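Local coordinates for protein endo-beta-1,4-mannanase (Alicyclobacillus acidocaldarius, PDB 4CD7) that probably hydrolyses internal beta-1,4-mannosidic bonds of mannan chains, as an endo-acting glycoside hydrolase, at residues A[29-34]-A[284-289]; A[150-155]-A[177-182]; A[199-204]-A[229-234]. All coordinates share one frame; numbering follows the deposited sequence.

How the contacts relate
Contacts 2 and 3 are buried at the C-terminal ends of strands in a (beta/alpha)8 barrel, whereas contact 1 lies at the surface. Contacts 2 and 3 share the parallel sheet through adjacent strands 176-182 and 197-201, and touch each other, with centres about 12 Å apart; both combine strand bonds with a carboxylate that grips the bound iminosugar. Contact 1 has its centre about 28 Å from that of contact 2 and 23 Å from that of contact 3. It ties helix 30-40 to the loop after the last strand with packing and one bridging water, and meets no sugar.

Contact 1 (A[29-34]-A[284-289])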
loop_
_atom_site.group_PDB
_atom_site.type_symbol
_atom_site.label_atom_id
_atom_site.label_comp_id
_atom_site.label_asym_id
_atom_site.label_seq_id
_atom_site.Cartn_x
_atom_site.Cartn_y
_atom_site.Cartn_z
ATOM N N THR A 29 -5.528 19.445 6.510
ATOM C CA THR A 29 -6.119 19.789 7.799
ATOM C C THR A 29 -5.110 19.790 8.948
ATOM O O THR A 29 -4.072 19.155 8.865
ATOM C CB THR A 29 -7.262 18.827 8.186
ATOM O OG1 THR A 29 -6.759 17.496 8.322
ATOM C CG2 THR A 29 -8.408 18.873 7.169
ATOM N N ASP A 30 -5.456 20.493 10.029
ATOM C CA ASP A 30 -4.689 20.431 11.284
ATOM C C ASP A 30 -4.640 19.007 11.824
ATOM O O ASP A 30 -3.605 18.549 12.342
ATOM C CB ASP A 30 -5.301 21.363 12.337
ATOM C CG ASP A 30 -5.120 22.820 11.989
ATOM O OD1 ASP A 30 -4.207 23.145 11.205
ATOM O OD2 ASP A 30 -5.891 23.654 12.506
ATOM N N GLU A 31 -5.775 18.323 11.706
ATOM C CA GLU A 31 -5.885 16.930 12.111
ATOM C C GLU A 31 -4.880 16.046 11.400
ATOM O O GLU A 31 -4.267 15.201 12.036
ATOM C CB GLU A 31 -7.281 16.396 11.843
ATOM C CG GLU A 31 -8.312 16.926 12.814
ATOM C CD GLU A 31 -9.007 18.208 12.366
ATOM O OE1 GLU A 31 -8.515 18.966 11.488
ATOM O OE2 GLU A 31 -10.093 18.454 12.920
ATOM N N ALA A 32 -4.721 16.224 10.085
ATOM C CA ALA A 32 -3.811 15.338 9.324
ATOM C C ALA A 32 -2.371 15.603 9.758
ATOM O O ALA A 32 -1.563 14.678 9.902
ATOM C CB ALA A 32 -3.977 15.523 7.818
ATOM N N ARG A 33 -2.058 16.867 9.992
ATOM C CA ARG A 33 -0.732 17.257 10.472
ATOM C C ARG A 33 -0.419 16.637 11.825
ATOM O O ARG A 33 0.670 16.094 12.042
ATOM C CB ARG A 33 -0.616 18.795 10.510
ATOM C CG ARG A 33 -0.734 19.396 9.112
ATOM C CD ARG A 33 -0.558 20.905 9.109
ATOM N NE ARG A 33 0.850 21.264 9.190
ATOM C CZ ARG A 33 1.739 21.116 8.198
ATOM N NH1 ARG A 33 1.411 20.590 7.006
ATOM N NH2 ARG A 33 2.982 21.489 8.403
ATOM N N ALA A 34 -1.395 16.668 12.718
ATOM C CA ALA A 34 -1.261 16.083 14.035
ATOM C C ALA A 34 -1.065 14.574 13.947
ATOM O O ALA A 34 -0.260 14.005 14.683
ATOM C CB ALA A 34 -2.470 16.431 14.894
ATOM N N PRO A 284 -4.772 6.537 10.059
ATOM C CA PRO A 284 -5.788 7.439 9.538
ATOM C C PRO A 284 -5.334 8.889 9.547
ATOM O O PRO A 284 -4.503 9.249 10.367
ATOM C CB PRO A 284 -6.947 7.245 10.519
ATOM C CG PRO A 284 -6.261 6.956 11.813
ATOM C CD PRO A 284 -5.047 6.134 11.452
ATOM N N TRP A 285 -5.893 9.718 8.666
ATOM C CA TRP A 285 -5.582 11.168 8.711
ATOM C C TRP A 285 -6.182 11.832 9.939
ATOM O O TRP A 285 -5.658 12.846 10.406
ATOM C CB TRP A 285 -6.046 11.918 7.439
ATOM C CG TRP A 285 -7.501 12.011 7.283
ATOM C CD1 TRP A 285 -8.294 11.151 6.593
ATOM C CD2 TRP A 285 -8.378 13.034 7.810
ATOM N NE1 TRP A 285 -9.604 11.553 6.673
ATOM C CE2 TRP A 285 -9.682 12.705 7.410
ATOM C CE3 TRP A 285 -8.178 14.192 8.572
ATOM C CZ2 TRP A 285 -10.791 13.481 7.741
ATOM C CZ3 TRP A 285 -9.292 14.974 8.907
ATOM C CH2 TRP A 285 -10.580 14.608 8.488
ATOM N N LYS A 286 -7.287 11.273 10.445
ATOM C CA LYS A 286 -7.887 11.739 11.687
ATOM C C LYS A 286 -7.662 10.660 12.742
ATOM O O LYS A 286 -8.305 9.615 12.728
ATOM C CB LYS A 286 -9.383 12.050 11.538
ATOM C CG LYS A 286 -9.932 12.754 12.783
ATOM C CD LYS A 286 -11.381 13.148 12.613
ATOM C CE LYS A 286 -11.831 14.012 13.780
ATOM N NZ LYS A 286 -13.208 14.544 13.551
ATOM N N LEU A 287 -6.702 10.897 13.623
ATOM C CA LEU A 287 -6.307 9.879 14.610
ATOM C C LEU A 287 -7.136 9.986 15.898
ATOM O O LEU A 287 -7.269 11.074 16.458
ATOM C CB LEU A 287 -4.829 10.035 14.930
ATOM C CG LEU A 287 -4.134 8.955 15.733
ATOM C CD1 LEU A 287 -4.220 7.589 15.048
ATOM C CD2 LEU A 287 -2.682 9.351 16.006
ATOM N N TYR A 288 -7.700 8.859 16.342
ATOM C CA TYR A 288 -8.380 8.769 17.642
ATOM C C TYR A 288 -7.351 8.972 18.760
ATOM O O TYR A 288 -6.178 8.658 18.582
ATOM C CB TYR A 288 -9.123 7.421 17.796
ATOM C CG TYR A 288 -8.229 6.224 17.590
ATOM C CD1 TYR A 288 -7.435 5.735 18.612
ATOM C CD2 TYR A 288 -8.152 5.600 16.353
ATOM C CE1 TYR A 288 -6.598 4.636 18.418
ATOM C CE2 TYR A 288 -7.314 4.513 16.138
ATOM C CZ TYR A 288 -6.529 4.042 17.170
ATOM O OH TYR A 288 -5.687 2.968 16.947
ATOM N N PRO A 289 -7.777 9.497 19.920
ATOM C CA PRO A 289 -6.862 9.575 21.090
ATOM C C PRO A 289 -6.555 8.205 21.707
ATOM O O PRO A 289 -7.369 7.292 21.578
ATOM C CB PRO A 289 -7.637 10.449 22.069
ATOM C CG PRO A 289 -9.052 10.222 21.738
ATOM C CD PRO A 289 -9.126 9.992 20.241
HETATM O O HOH W 1 -5.507 13.553 13.950
#
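The start of helix 30-40 packs against the six-membered part of the Trp285 indole. Thr29 OG1 lies 3.6 Å from Trp285 CE3, the two side chains crossing nearly at right angles, and Glu31 CB comes within 3.8 Å of Trp285 CZ3; both approach the ring obliquely. Ala32 adds its methyl, with CB 4.2 Å from Trp285 CB. With CG of Trp285 set between its own backbone N and carbonyl carbon (chi1 68°), the ring swings back toward the helix although its CB does not point there.

The backbones come closer still. Ala32 CA offers a C-H to Trp285 O at 3.3 Å. The carbonyl oxygens of Glu31 and Trp285, two acceptors, are left side by side at 3.2 Å; the former turns to a water, 2.8 Å from Glu31 O, which in turn accepts from Leu287 N and so joins the segments. Glu31 and Lys286 have opposite charges, but their charged ends do not meet.

Further out, the first helical turn is fixed by Thr29, an N-cap whose OG1 accepts from Ala32 N at 3.0 Å while also being hydrogen-bonded to Thr26 O. This capping holds the hydroxyl in place beside the indole. On the loop side, Pro284 O bonds to Ser35 OG and Leu287 packs on Ser35 and Ala38, extending the contact along the same helix. First helix and loop following the eighth strand thus come together, a neighbourhood that follows from the closure of a TIM barrel, where the last strand lies beside the first.

Contact 2 (A[150-155]-A[177-182]); sequences CEMTTA and VTYNCN. With BMA (beta-D-mannopyranose), chain C; IFM (5-hydroxymethyl-3,4-dihydroxypiperidine), chain E; MAN (alpha-D-mannopyranose), chain B.
Asn182 lies beside Glu151 and Thr153 and carries this contact from the strand to the sugars. Asn182 CB sits 4.0 Å from Thr153 OG1 and 4.2 Å from Glu151 CG, so the base of the chain rests against both. CG stands anti to the backbone N (chi1 -159°), which sends the amide onward into the cleft. There OD1 accepts from O6 of the bound beta-mannose, 2.6 Å from Asn182 OD1, while ND2 donates almost straight (176°) to alpha-mannose O3, 3.0 Å from Asn182 ND2. Two waters run from Thr153 OG1, one to Asn182 N and the other to Asn182 ND2.

Behind this, strands 145-150 and 176-182 are parallel neighbours in a TIM barrel, and at their C-terminal ends Glu151 N donates to Asn180 O at 2.7 Å. Glu151 follows the fourth strand, the position of the acid/base glutamate in clan GH-A glycosidases, a role Glu151 probably plays here. The chain is extended, and its two carboxylate oxygens serve different ligands: Glu151 OE1 accepts from O4 of the beta-mannose at 2.6 Å, and Glu151 OE2 from the ring N of the piperidine at 2.7 Å. Trp103 and Ser201 also bond to these oxygens. The inverse gamma turn centred on Met152 is pinned from strand 176-182, Met152 N donating to Tyr179 OH at 3.0 Å; that hydroxyl also bonds to Glu156.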
loop_
_atom_site.group_PDB
_atom_site.type_symbol
_atom_site.label_atom_id
_atom_site.label_comp_id
_atom_site.label_asym_id
_atom_site.label_seq_id
_atom_site.Cartn_x
_atom_site.Cartn_y
_atom_site.Cartn_z
ATOM N N CYS A 150 -1.938 -1.611 -7.218
ATOM C CA CYS A 150 -2.262 -2.281 -5.969
ATOM C C CYS A 150 -3.395 -3.297 -6.145
ATOM O O CYS A 150 -4.539 -2.920 -6.389
ATOM C CB CYS A 150 -2.669 -1.228 -4.921
ATOM S SG CYS A 150 -3.096 -1.905 -3.311
ATOM N N GLU A 151 -3.054 -4.588 -6.000
ATOM C CA GLU A 151 -4.020 -5.677 -5.937
ATOM C C GLU A 151 -4.872 -5.829 -7.198
ATOM O O GLU A 151 -6.040 -6.232 -7.111
ATOM C CB GLU A 151 -4.922 -5.528 -4.706
ATOM C CG GLU A 151 -4.197 -5.590 -3.361
ATOM C CD GLU A 151 -5.104 -5.289 -2.167
ATOM O OE1 GLU A 151 -6.354 -5.156 -2.311
ATOM O OE2 GLU A 151 -4.547 -5.134 -1.062
ATOM N N MET A 152 -4.296 -5.557 -8.374
ATOM C CA MET A 152 -5.081 -5.514 -9.610
ATOM C C MET A 152 -5.118 -6.897 -10.251
ATOM O O MET A 152 -4.692 -7.098 -11.400
ATOM C CB MET A 152 -4.542 -4.462 -10.577
ATOM C CG MET A 152 -4.421 -3.055 -9.987
ATOM S SD MET A 152 -5.983 -2.350 -9.427
ATOM C CE MET A 152 -6.808 -1.992 -10.965
ATOM N N THR A 153 -5.640 -7.874 -9.509
ATOM C CA THR A 153 -5.544 -9.259 -9.973
ATOM C C THR A 153 -6.132 -9.520 -11.372
ATOM O O THR A 153 -5.497 -10.155 -12.181
ATOM C CB THR A 153 -6.140 -10.203 -8.926
ATOM O OG1 THR A 153 -5.348 -10.114 -7.739
ATOM C CG2 THR A 153 -6.172 -11.679 -9.441
ATOM N N THR A 154 -7.315 -8.990 -11.680
ATOM C CA THR A 154 -7.895 -9.175 -13.033
ATOM C C THR A 154 -7.118 -8.426 -14.159
ATOM O O THR A 154 -7.183 -8.809 -15.319
ATOM C CB THR A 154 -9.380 -8.760 -13.119
ATOM O OG1 THR A 154 -9.538 -7.473 -12.544
ATOM C CG2 THR A 154 -10.320 -9.728 -12.375
ATOM N N ALA A 155 -6.452 -7.326 -13.818
ATOM C CA ALA A 155 -5.664 -6.564 -14.783
ATOM C C ALA A 155 -4.290 -7.183 -15.069
ATOM O O ALA A 155 -3.689 -6.933 -16.106
ATOM C CB ALA A 155 -5.461 -5.141 -14.258
ATOM N N VAL A 177 10.526 2.188 -8.132
ATOM C CA VAL A 177 9.182 1.848 -8.562
ATOM C C VAL A 177 8.868 0.432 -8.088
ATOM O O VAL A 177 9.688 -0.463 -8.239
ATOM C CB VAL A 177 9.037 1.924 -10.106
ATOM C CG1 VAL A 177 7.702 1.373 -10.557
ATOM C CG2 VAL A 177 9.233 3.360 -10.581
ATOM N N THR A 178 7.687 0.259 -7.506
ATOM C CA THR A 178 7.178 -1.070 -7.199
ATOM C C THR A 178 5.778 -1.240 -7.746
ATOM O O THR A 178 5.114 -0.274 -8.110
ATOM C CB THR A 178 7.188 -1.324 -5.669
ATOM O OG1 THR A 178 6.956 -2.709 -5.400
ATOM C CG2 THR A 178 6.136 -0.441 -4.939
ATOM N N TYR A 179 5.362 -2.486 -7.861
ATOM C CA TYR A 179 3.953 -2.859 -8.053
ATOM C C TYR A 179 3.615 -3.767 -6.865
ATOM O O TYR A 179 4.379 -4.676 -6.555
ATOM C CB TYR A 179 3.717 -3.600 -9.401
ATOM C CG TYR A 179 2.350 -4.180 -9.499
ATOM C CD1 TYR A 179 1.227 -3.361 -9.727
ATOM C CD2 TYR A 179 2.126 -5.543 -9.310
ATOM C CE1 TYR A 179 -0.054 -3.869 -9.756
ATOM C CE2 TYR A 179 0.834 -6.049 -9.357
ATOM C CZ TYR A 179 -0.249 -5.233 -9.591
ATOM O OH TYR A 179 -1.540 -5.766 -9.590
ATOM N N ASN A 180 2.445 -3.523 -6.271
ATOM C CA ASN A 180 1.901 -4.169 -5.083
ATOM C C ASN A 180 0.807 -5.183 -5.521
ATOM O O ASN A 180 -0.339 -4.830 -5.811
ATOM C CB ASN A 180 1.390 -3.018 -4.183
ATOM C CG ASN A 180 0.576 -3.414 -2.946
ATOM O OD1 ASN A 180 0.102 -2.492 -2.234
ATOM N ND2 ASN A 180 0.413 -4.695 -2.651
ATOM N N CYS A 181 1.170 -6.455 -5.579
ATOM C CA CYS A 181 0.200 -7.516 -5.927
ATOM C C CYS A 181 -0.521 -7.984 -4.674
ATOM O O CYS A 181 -0.100 -7.673 -3.547
ATOM C CB CYS A 181 0.878 -8.708 -6.626
ATOM S SG CYS A 181 1.905 -9.746 -5.563
ATOM N N ASN A 182 -1.621 -8.704 -4.863
ATOM C CA ASN A 182 -2.356 -9.268 -3.731
ATOM C C ASN A 182 -1.602 -10.473 -3.178
ATOM O O ASN A 182 -0.825 -11.113 -3.890
ATOM C CB ASN A 182 -3.781 -9.671 -4.132
ATOM C CG ASN A 182 -4.707 -9.765 -2.930
ATOM O OD1 ASN A 182 -4.497 -9.087 -1.929
ATOM N ND2 ASN A 182 -5.726 -10.633 -3.014
HETATM C C1 BMA C . -9.839 -8.784 -0.809
HETATM C C2 BMA C . -10.842 -7.696 -0.420
HETATM C C3 BMA C . -10.211 -6.327 -0.630
HETATM C C4 BMA C . -8.826 -6.245 0.007
HETATM C C5 BMA C . -7.942 -7.428 -0.365
HETATM C C6 BMA C . -6.637 -7.402 0.413
HETATM O O2 BMA C . -11.264 -7.828 0.942
HETATM O O3 BMA C . -11.020 -5.257 -0.125
HETATM O O4 BMA C . -8.198 -5.064 -0.492
HETATM O O5 BMA C . -8.618 -8.642 -0.079
HETATM O O6 BMA C . -5.931 -8.629 0.214
HETATM O O4 IFM E . -8.338 -1.312 3.114
HETATM C C4 IFM E . -7.942 -2.299 2.167
HETATM C C3 IFM E . -7.350 -1.639 0.921
HETATM O O3 IFM E . -8.438 -1.061 0.187
HETATM C C2 IFM E . -6.577 -2.602 0.005
HETATM N N IFM E . -5.938 -3.712 0.698
HETATM C C1 IFM E . -6.485 -4.278 1.908
HETATM C C5 IFM E . -6.964 -3.213 2.871
HETATM C C6 IFM E . -7.590 -3.869 4.094
HETATM O O6 IFM E . -8.726 -4.665 3.775
HETATM C C1 MAN B . -9.629 -13.933 -1.165
HETATM C C2 MAN B . -8.404 -13.066 -1.347
HETATM C C3 MAN B . -8.731 -11.739 -0.676
HETATM C C4 MAN B . -9.967 -11.123 -1.347
HETATM C C5 MAN B . -11.138 -12.113 -1.510
HETATM C C6 MAN B . -12.134 -11.586 -2.539
HETATM O O1 MAN B . -9.671 -14.717 0.026
HETATM O O2 MAN B . -8.106 -12.904 -2.739
HETATM O O3 MAN B . -7.637 -10.854 -0.739
HETATM O O4 MAN B . -10.440 -10.056 -0.553
HETATM O O5 MAN B . -10.746 -13.440 -1.893
HETATM O O6 MAN B . -13.421 -11.754 -2.013
HETATM O O HOH W 2 -2.929 -8.785 -7.295
HETATM O O HOH W 3 -5.948 -11.964 -5.796
#

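Contact 3 (A[199-204]-A[229-234]); sequences SSSAYY and FMEVGC. With IFM (5-hydroxymethyl-3,4-dihydroxypiperidine), chain E; BMA (beta-D-mannopyranose), chain C.
Ala202 CB sits over one face of the Phe229 ring, 3.6 Å from its centroid and 20° off the normal, a CH-pi contact in a tightly packed part of this interface. Val232 CG2 closes in beside it, 4.2 Å from Ala202 CB. At the other end of the interface Ser199 CB and Met230 CG are squeezed to 3.5 Å, while the Ser199 hydroxyl is engaged by Thr178. Ser201 OG rests against the Glu231 chain, though its hydrogen bonds go to Glu151 and Asn180.

The backbone linking these side chains belongs to a beta-alpha-beta unit of the TIM barrel, strands 197-201 and 227-232 running parallel. It pairs firmly where Ala202 N donates to Glu231 O at 2.9 Å. One step earlier it is slack: the chain turns a corner at Met230 and Glu231, and Ser200 O receives only weak bonds, 2.9 Å from Met230 N and 3.3 Å from Glu231 N.

Toward the sugar cleft, packing gives way to polar contacts. Glu231 lies at the end of the seventh strand, where clan GH-A enzymes carry their nucleophile, probably its role here. Glu231 OE1 accepts from Tyr203 OH at 2.6 Å, using the lone pair that faces away from OE2, with ring and carboxylate planes 89° apart. The same Glu231 OE1 takes the piperidine N at 2.6 Å, and OE2 forms a salt bridge with Lys93. Tyr203, the ligand and Lys93 hold the carboxylate. Tyr203 brings CE2 against C1 of the piperidine, while the buried Gly233 O lies at the edge of the Tyr203 ring and has no hydrogen-bond partner in the model.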
loop_
_atom_site.group_PDB
_atom_site.type_symbol
_atom_site.label_atom_id
_atom_site.label_comp_id
_atom_site.label_asym_id
_atom_site.label_seq_id
_atom_site.Cartn_x
_atom_site.Cartn_y
_atom_site.Cartn_z
ATOM N N SER A 199 6.509 -6.296 -4.465
ATOM C CA SER A 199 5.798 -6.056 -3.214
ATOM C C SER A 199 4.417 -6.653 -3.230
ATOM O O SER A 199 3.837 -6.847 -4.309
ATOM C CB SER A 199 5.764 -4.562 -2.828
ATOM O OG SER A 199 4.890 -3.787 -3.669
ATOM N N SER A 200 3.919 -6.998 -2.047
ATOM C CA SER A 200 2.581 -7.556 -1.932
ATOM C C SER A 200 1.795 -7.051 -0.736
ATOM O O SER A 200 2.344 -6.474 0.204
ATOM C CB SER A 200 2.601 -9.090 -1.909
ATOM O OG SER A 200 3.268 -9.565 -0.755
ATOM N N SER A 201 0.488 -7.267 -0.832
ATOM C CA SER A 201 -0.474 -7.045 0.234
ATOM C C SER A 201 -0.551 -8.345 0.999
ATOM O O SER A 201 -1.385 -9.224 0.711
ATOM C CB SER A 201 -1.852 -6.679 -0.332
ATOM O OG SER A 201 -1.915 -5.324 -0.804
ATOM N N ALA A 202 0.352 -8.471 1.958
ATOM C CA ALA A 202 0.650 -9.728 2.599
ATOM C C ALA A 202 -0.257 -10.068 3.788
ATOM O O ALA A 202 0.235 -10.346 4.895
ATOM C CB ALA A 202 2.101 -9.707 3.053
ATOM N N TYR A 203 -1.559 -10.122 3.531
ATOM C CA TYR A 203 -2.564 -10.412 4.547
ATOM C C TYR A 203 -2.731 -11.928 4.713
ATOM O O TYR A 203 -3.783 -12.484 4.487
ATOM C CB TYR A 203 -3.877 -9.767 4.154
ATOM C CG TYR A 203 -3.828 -8.244 4.127
ATOM C CD1 TYR A 203 -3.864 -7.512 5.299
ATOM C CD2 TYR A 203 -3.785 -7.542 2.921
ATOM C CE1 TYR A 203 -3.843 -6.115 5.283
ATOM C CE2 TYR A 203 -3.764 -6.153 2.885
ATOM C CZ TYR A 203 -3.799 -5.441 4.072
ATOM O OH TYR A 203 -3.799 -4.060 4.075
ATOM N N TYR A 204 -1.644 -12.584 5.074
ATOM C CA TYR A 204 -1.657 -14.015 5.313
ATOM C C TYR A 204 -2.270 -14.271 6.681
ATOM O O TYR A 204 -1.942 -13.592 7.648
ATOM C CB TYR A 204 -0.232 -14.586 5.192
ATOM C CG TYR A 204 0.255 -14.450 3.787
ATOM C CD1 TYR A 204 -0.347 -15.177 2.767
ATOM C CD2 TYR A 204 1.269 -13.554 3.448
ATOM C CE1 TYR A 204 0.063 -15.042 1.448
ATOM C CE2 TYR A 204 1.681 -13.401 2.123
ATOM C CZ TYR A 204 1.045 -14.140 1.122
ATOM O OH TYR A 204 1.408 -14.031 -0.222
ATOM N N PHE A 229 6.651 -6.085 1.800
ATOM C CA PHE A 229 5.213 -5.997 1.872
ATOM C C PHE A 229 4.727 -4.543 1.783
ATOM O O PHE A 229 4.973 -3.753 2.708
ATOM C CB PHE A 229 4.709 -6.659 3.175
ATOM C CG PHE A 229 5.171 -8.090 3.378
ATOM C CD1 PHE A 229 5.316 -8.961 2.311
ATOM C CD2 PHE A 229 5.482 -8.546 4.653
ATOM C CE1 PHE A 229 5.738 -10.269 2.519
ATOM C CE2 PHE A 229 5.900 -9.835 4.865
ATOM C CZ PHE A 229 6.039 -10.704 3.794
ATOM N N MET A 230 4.052 -4.184 0.689
ATOM C CA MET A 230 3.514 -2.821 0.554
ATOM C C MET A 230 2.236 -2.589 1.371
ATOM O O MET A 230 1.886 -1.429 1.660
ATOM C CB MET A 230 3.258 -2.462 -0.907
ATOM C CG MET A 230 4.332 -1.630 -1.570
ATOM S SD MET A 230 4.574 -0.024 -0.798
ATOM C CE MET A 230 3.041 0.784 -1.138
ATOM N N GLU A 231 1.569 -3.665 1.786
ATOM C CA GLU A 231 0.507 -3.575 2.815
ATOM C C GLU A 231 0.634 -4.807 3.713
ATOM O O GLU A 231 0.819 -5.900 3.202
ATOM C CB GLU A 231 -0.914 -3.624 2.236
ATOM C CG GLU A 231 -1.253 -2.615 1.170
ATOM C CD GLU A 231 -2.755 -2.466 0.928
ATOM O OE1 GLU A 231 -3.576 -3.056 1.673
ATOM O OE2 GLU A 231 -3.106 -1.768 -0.046
ATOM N N VAL A 232 0.518 -4.628 5.022
ATOM C CA VAL A 232 0.364 -5.746 5.946
ATOM C C VAL A 232 -0.262 -5.210 7.227
ATOM O O VAL A 232 0.102 -4.141 7.705
ATOM C CB VAL A 232 1.727 -6.475 6.155
ATOM C CG1 VAL A 232 2.743 -5.623 6.906
ATOM C CG2 VAL A 232 1.503 -7.821 6.792
ATOM N N GLY A 233 -1.230 -5.930 7.774
ATOM C CA GLY A 233 -1.910 -5.482 8.982
ATOM C C GLY A 233 -3.061 -6.405 9.297
ATOM O O GLY A 233 -3.327 -7.381 8.569
ATOM N N CYS A 234 -3.748 -6.076 10.380
ATOM C CA CYS A 234 -4.903 -6.827 10.818
ATOM C C CYS A 234 -5.823 -5.943 11.659
ATOM O O CYS A 234 -5.341 -5.194 12.506
ATOM C CB CYS A 234 -4.419 -8.041 11.623
ATOM S SG CYS A 234 -5.697 -9.192 12.157
HETATM O O4 IFM E . -8.338 -1.312 3.114
HETATM C C4 IFM E . -7.942 -2.299 2.167
HETATM C C3 IFM E . -7.350 -1.639 0.921
HETATM O O3 IFM E . -8.438 -1.061 0.187
HETATM C C2 IFM E . -6.577 -2.602 0.005
HETATM N N IFM E . -5.938 -3.712 0.698
HETATM C C1 IFM E . -6.485 -4.278 1.908
HETATM C C5 IFM E . -6.964 -3.213 2.871
HETATM C C6 IFM E . -7.590 -3.869 4.094
HETATM O O6 IFM E . -8.726 -4.665 3.775
HETATM C C1 BMA C . -9.839 -8.784 -0.809
HETATM C C2 BMA C . -10.842 -7.696 -0.420
HETATM C C3 BMA C . -10.211 -6.327 -0.630
HETATM C C4 BMA C . -8.826 -6.245 0.007
HETATM C C5 BMA C . -7.942 -7.428 -0.365
HETATM C C6 BMA C . -6.637 -7.402 0.413
HETATM O O2 BMA C . -11.264 -7.828 0.942
HETATM O O3 BMA C . -11.020 -5.257 -0.125
HETATM O O4 BMA C . -8.198 -5.064 -0.492
HETATM O O5 BMA C . -8.618 -8.642 -0.079
HETATM O O6 BMA C . -5.931 -8.629 0.214
#